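Long-range contact in rhamnosidase B (Bacillus sp., PDB 2OKX), which hydrolyses alpha-L-rhamnosides, releasing terminal rhamnose, as an inverting glycoside hydrolase of family 78: residues Val468-Tyr480 and Arg850-His862. Numbering follows the deposited sequence.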
loop_
_atom_site.group_PDB
_atom_site.type_symbol
_atom_site.label_atom_id
_atom_site.label_comp_id
_atom_site.label_asym_id
_atom_site.label_seq_id
_atom_site.Cartn_x
_atom_site.Cartn_y
_atom_site.Cartn_z
ATOM N N VAL A 468 0.873 -4.214 13.788
ATOM C CA VAL A 468 0.725 -2.765 13.846
ATOM C C VAL A 468 2.098 -2.144 13.612
ATOM O O VAL A 468 3.117 -2.828 13.715
ATOM C CB VAL A 468 0.147 -2.284 15.200
ATOM C CG1 VAL A 468 -1.224 -2.909 15.423
ATOM C CG2 VAL A 468 1.088 -2.631 16.343
ATOM N N GLU A 469 2.118 -0.856 13.285
ATOM C CA GLU A 469 3.366 -0.145 13.009
ATOM C C GLU A 469 3.904 0.631 14.199
ATOM O O GLU A 469 5.114 0.822 14.327
ATOM C CB GLU A 469 3.163 0.887 11.900
ATOM C CG GLU A 469 2.601 0.389 10.604
ATOM C CD GLU A 469 2.605 1.486 9.558
ATOM O OE1 GLU A 469 1.896 2.495 9.745
ATOM O OE2 GLU A 469 3.329 1.341 8.555
ATOM N N TYR A 470 2.996 1.091 15.051
ATOM C CA TYR A 470 3.373 1.931 16.170
ATOM C C TYR A 470 2.668 1.677 17.496
ATOM O O TYR A 470 1.463 1.441 17.545
ATOM C CB TYR A 470 3.140 3.397 15.759
ATOM C CG TYR A 470 3.557 4.424 16.785
ATOM C CD1 TYR A 470 2.660 4.890 17.750
ATOM C CD2 TYR A 470 4.864 4.909 16.812
ATOM C CE1 TYR A 470 3.060 5.814 18.718
ATOM C CE2 TYR A 470 5.271 5.825 17.772
ATOM C CZ TYR A 470 4.370 6.274 18.721
ATOM O OH TYR A 470 4.792 7.181 19.667
ATOM N N MET A 471 3.446 1.733 18.568
ATOM C CA MET A 471 2.928 1.600 19.917
ATOM C C MET A 471 3.951 2.206 20.863
ATOM O O MET A 471 5.161 2.157 20.608
ATOM C CB MET A 471 2.587 0.135 20.266
ATOM C CG MET A 471 3.674 -0.893 20.138
ATOM S SD MET A 471 2.950 -2.584 20.125
ATOM C CE MET A 471 2.191 -2.657 21.752
ATOM N N ARG A 472 3.461 2.824 21.931
ATOM C CA ARG A 472 4.339 3.475 22.891
ATOM C C ARG A 472 3.672 3.677 24.245
ATOM O O ARG A 472 2.581 4.236 24.330
ATOM C CB ARG A 472 4.778 4.843 22.353
ATOM C CG ARG A 472 5.647 5.651 23.321
ATOM C CD ARG A 472 5.828 7.100 22.853
ATOM N NE ARG A 472 6.647 7.881 23.783
ATOM C CZ ARG A 472 7.969 7.796 23.875
ATOM N NH1 ARG A 472 8.647 6.968 23.084
ATOM N NH2 ARG A 472 8.618 8.528 24.773
ATOM N N GLU A 473 4.338 3.204 25.290
ATOM C CA GLU A 473 3.872 3.359 26.663
ATOM C C GLU A 473 2.370 3.187 26.913
ATOM O O GLU A 473 1.720 4.078 27.463
ATOM C CB GLU A 473 4.342 4.726 27.179
ATOM C CG GLU A 473 5.866 4.851 27.183
ATOM C CD GLU A 473 6.374 6.220 27.594
ATOM O OE1 GLU A 473 7.592 6.342 27.843
ATOM O OE2 GLU A 473 5.573 7.172 27.663
ATOM N N GLY A 474 1.823 2.043 26.521
ATOM C CA GLY A 474 0.410 1.795 26.751
ATOM C C GLY A 474 -0.500 2.171 25.601
ATOM O O GLY A 474 -1.676 1.815 25.596
ATOM N N TYR A 475 0.028 2.905 24.629
ATOM C CA TYR A 475 -0.769 3.299 23.475
ATOM C C TYR A 475 -0.420 2.456 22.263
ATOM O O TYR A 475 0.749 2.332 21.899
ATOM C CB TYR A 475 -0.550 4.777 23.137
ATOM C CG TYR A 475 -1.106 5.187 21.783
ATOM C CD1 TYR A 475 -0.255 5.456 20.707
ATOM C CD2 TYR A 475 -2.483 5.315 21.580
ATOM C CE1 TYR A 475 -0.758 5.844 19.468
ATOM C CE2 TYR A 475 -3.000 5.705 20.340
ATOM C CZ TYR A 475 -2.131 5.969 19.291
ATOM O OH TYR A 475 -2.632 6.377 18.075
ATOM N N THR A 476 -1.440 1.869 21.651
ATOM C CA THR A 476 -1.260 1.062 20.454
ATOM C C THR A 476 -1.986 1.784 19.329
ATOM O O THR A 476 -3.169 2.081 19.457
ATOM C CB THR A 476 -1.884 -0.355 20.611
ATOM O OG1 THR A 476 -1.143 -1.111 21.580
ATOM C CG2 THR A 476 -1.866 -1.098 19.280
ATOM N N GLN A 477 -1.289 2.107 18.240
ATOM C CA GLN A 477 -1.975 2.763 17.132
ATOM C C GLN A 477 -2.553 1.647 16.275
ATOM O O GLN A 477 -1.835 1.013 15.500
ATOM C CB GLN A 477 -1.019 3.619 16.284
ATOM C CG GLN A 477 -1.754 4.413 15.212
ATOM C CD GLN A 477 -0.843 5.291 14.368
ATOM O OE1 GLN A 477 0.190 5.771 14.835
ATOM N NE2 GLN A 477 -1.244 5.526 13.122
ATOM N N HIS A 478 -3.848 1.386 16.427
ATOM C CA HIS A 478 -4.477 0.331 15.645
ATOM C C HIS A 478 -4.609 0.732 14.187
ATOM O O HIS A 478 -4.781 1.908 13.873
ATOM C CB HIS A 478 -5.840 -0.031 16.238
ATOM C CG HIS A 478 -5.733 -0.770 17.534
ATOM N ND1 HIS A 478 -6.057 -0.201 18.746
ATOM C CD2 HIS A 478 -5.275 -2.011 17.811
ATOM C CE1 HIS A 478 -5.801 -1.063 19.715
ATOM N NE2 HIS A 478 -5.325 -2.167 19.173
ATOM N N THR A 479 -4.518 -0.257 13.302
ATOM C CA THR A 479 -4.604 -0.005 11.875
ATOM C C THR A 479 -6.052 0.105 11.391
ATOM O O THR A 479 -6.492 -0.671 10.544
ATOM C CB THR A 479 -3.863 -1.114 11.082
ATOM O OG1 THR A 479 -4.445 -2.391 11.367
ATOM C CG2 THR A 479 -2.392 -1.161 11.485
ATOM N N TYR A 480 -6.789 1.074 11.934
ATOM C CA TYR A 480 -8.185 1.288 11.540
ATOM C C TYR A 480 -8.231 1.369 10.021
ATOM O O TYR A 480 -7.473 2.130 9.416
ATOM C CB TYR A 480 -8.723 2.594 12.130
ATOM C CG TYR A 480 -8.602 2.693 13.631
ATOM C CD1 TYR A 480 -9.358 1.874 14.473
ATOM C CD2 TYR A 480 -7.713 3.593 14.213
ATOM C CE1 TYR A 480 -9.229 1.951 15.859
ATOM C CE2 TYR A 480 -7.575 3.679 15.589
ATOM C CZ TYR A 480 -8.332 2.857 16.409
ATOM O OH TYR A 480 -8.178 2.946 17.774
ATOM N N ARG A 850 -6.151 10.978 8.530
ATOM C CA ARG A 850 -5.890 10.128 9.694
ATOM C C ARG A 850 -7.145 9.963 10.557
ATOM O O ARG A 850 -7.940 10.892 10.692
ATOM C CB ARG A 850 -4.728 10.697 10.519
ATOM C CG ARG A 850 -4.971 12.072 11.134
ATOM C CD ARG A 850 -3.651 12.693 11.599
ATOM N NE ARG A 850 -2.852 13.176 10.471
ATOM C CZ ARG A 850 -1.582 13.568 10.549
ATOM N NH1 ARG A 850 -0.936 13.535 11.707
ATOM N NH2 ARG A 850 -0.957 14.010 9.463
ATOM N N SER A 851 -7.314 8.772 11.131
ATOM C CA SER A 851 -8.484 8.457 11.952
ATOM C C SER A 851 -8.654 9.296 13.215
ATOM O O SER A 851 -9.779 9.506 13.679
ATOM C CB SER A 851 -8.470 6.974 12.335
ATOM O OG SER A 851 -8.569 6.157 11.184
ATOM N N ASN A 852 -7.540 9.758 13.774
ATOM C CA ASN A 852 -7.560 10.575 14.984
ATOM C C ASN A 852 -6.511 11.674 14.836
ATOM O O ASN A 852 -5.352 11.398 14.528
ATOM C CB ASN A 852 -7.249 9.710 16.211
ATOM C CG ASN A 852 -7.386 10.473 17.520
ATOM O OD1 ASN A 852 -6.752 11.509 17.721
ATOM N ND2 ASN A 852 -8.216 9.956 18.422
ATOM N N PRO A 853 -6.909 12.939 15.060
ATOM C CA PRO A 853 -6.008 14.090 14.946
ATOM C C PRO A 853 -4.793 14.060 15.872
ATOM O O PRO A 853 -3.837 14.811 15.672
ATOM C CB PRO A 853 -6.930 15.273 15.235
ATOM C CG PRO A 853 -7.907 14.691 16.214
ATOM C CD PRO A 853 -8.225 13.359 15.574
ATOM N N ASP A 854 -4.829 13.197 16.885
ATOM C CA ASP A 854 -3.716 13.087 17.824
ATOM C C ASP A 854 -2.645 12.135 17.301
ATOM O O ASP A 854 -1.535 12.086 17.833
ATOM C CB ASP A 854 -4.208 12.599 19.191
ATOM C CG ASP A 854 -5.132 13.593 19.872
ATOM O OD1 ASP A 854 -4.712 14.749 20.098
ATOM O OD2 ASP A 854 -6.281 13.218 20.186
ATOM N N MET A 855 -2.979 11.375 16.265
ATOM C CA MET A 855 -2.027 10.428 15.695
ATOM C C MET A 855 -0.851 11.172 15.086
ATOM O O MET A 855 -1.024 12.232 14.480
ATOM C CB MET A 855 -2.690 9.583 14.607
ATOM C CG MET A 855 -3.852 8.743 15.082
ATOM S SD MET A 855 -4.568 7.838 13.715
ATOM C CE MET A 855 -5.298 6.415 14.594
ATOM N N LEU A 856 0.343 10.612 15.242
ATOM C CA LEU A 856 1.534 11.231 14.682
ATOM C C LEU A 856 1.407 11.255 13.162
ATOM O O LEU A 856 1.820 12.212 12.503
ATOM C CB LEU A 856 2.784 10.435 15.093
ATOM C CG LEU A 856 3.115 10.446 16.589
ATOM C CD1 LEU A 856 4.190 9.406 16.912
ATOM C CD2 LEU A 856 3.577 11.845 16.987
ATOM N N THR A 857 0.813 10.195 12.620
ATOM C CA THR A 857 0.637 10.030 11.180
ATOM C C THR A 857 -0.222 8.781 10.980
ATOM O O THR A 857 -0.428 8.017 11.927
ATOM C CB THR A 857 2.011 9.804 10.497
ATOM O OG1 THR A 857 1.841 9.607 9.087
ATOM C CG2 THR A 857 2.695 8.578 11.094
ATOM N N ARG A 858 -0.735 8.570 9.772
ATOM C CA ARG A 858 -1.524 7.363 9.519
ATOM C C ARG A 858 -0.499 6.255 9.294
ATOM O O ARG A 858 -0.252 5.425 10.172
ATOM C CB ARG A 858 -2.398 7.515 8.268
ATOM C CG ARG A 858 -3.173 6.232 7.942
ATOM C CD ARG A 858 -3.836 6.252 6.568
ATOM N NE ARG A 858 -2.877 6.384 5.471
ATOM C CZ ARG A 858 -2.998 5.763 4.300
ATOM N NH1 ARG A 858 -4.032 4.958 4.076
ATOM N NH2 ARG A 858 -2.098 5.961 3.340
ATOM N N SER A 859 0.104 6.259 8.109
ATOM C CA SER A 859 1.135 5.290 7.759
ATOM C C SER A 859 2.483 5.771 8.298
ATOM O O SER A 859 2.833 6.950 8.165
ATOM C CB SER A 859 1.221 5.148 6.244
ATOM O OG SER A 859 2.441 4.536 5.865
ATOM N N HIS A 860 3.239 4.861 8.906
ATOM C CA HIS A 860 4.545 5.206 9.453
ATOM C C HIS A 860 5.670 4.876 8.482
ATOM O O HIS A 860 6.844 5.075 8.797
ATOM C CB HIS A 860 4.774 4.468 10.776
ATOM C CG HIS A 860 3.960 5.005 11.911
ATOM N ND1 HIS A 860 4.524 5.660 12.986
ATOM C CD2 HIS A 860 2.622 5.030 12.116
ATOM C CE1 HIS A 860 3.567 6.066 13.801
ATOM N NE2 HIS A 860 2.404 5.697 13.296
ATOM N N CYS A 861 5.313 4.379 7.303
ATOM C CA CYS A 861 6.311 4.004 6.305
ATOM C C CYS A 861 5.835 4.359 4.895
ATOM O O CYS A 861 5.160 3.563 4.249
ATOM C CB CYS A 861 6.590 2.494 6.405
ATOM S SG CYS A 861 7.885 1.856 5.295
ATOM N N HIS A 862 6.186 5.559 4.437
ATOM C CA HIS A 862 5.812 6.050 3.107
ATOM C C HIS A 862 7.089 6.527 2.427
ATOM O O HIS A 862 7.649 7.554 2.810
ATOM C CB HIS A 862 4.833 7.230 3.220
ATOM C CG HIS A 862 3.413 6.877 2.902
ATOM N ND1 HIS A 862 2.717 7.449 1.857
ATOM C CD2 HIS A 862 2.553 6.019 3.499
ATOM C CE1 HIS A 862 1.490 6.960 1.825
ATOM N NE2 HIS A 862 1.365 6.090 2.812
HETATM O O HOH W 1 -0.150 2.881 11.486
HETATM O O HOH W 2 2.906 1.970 6.067
HETATM O O HOH W 3 0.468 8.029 16.340
#
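Glu469 and His860 bring the two backbones nearest, 6.5 Å between their CA atoms, where a beta hairpin closed by a type I' turn from Arg472 to Tyr475 meets the irregular loop between helices 817-833 and 868-876. The contact joins the concanavalin-like region to the six-hairpin catalytic region, an (alpha/alpha)6 barrel in this family. His860 is held on several sides. Its backbone N donates to Glu469 OE1 at 2.8 Å, reaching the carboxylate from above its plane, and a water bridges the same oxygen to Arg858 O. At the ring edge, NE2 donates a 2.7 Å hydrogen bond to Gln477 OE1, nearly in the imidazole plane. One ring face takes the CH-pi contact of Tyr470 CB, 3.6 Å from the centroid; Thr857 CG2 covers the opposite face. With CG anti to the backbone N (chi1 -174°) and the chain extended, Gln477 NE2 donates a 2.9 Å hydrogen bond to Thr857 O, so both amide ends are held. The Arg858 guanidinium forms salt bridges with Glu572 and Glu841. Farther along, Met855 CE abuts the edge of the Tyr480 ring, whose OH is hydrogen-bonded to Glu287, and Leu856 CD1 lies 3.6 Å from Tyr470 CZ. A second water donates to Gln477 OE1 and accepts from Leu856 N.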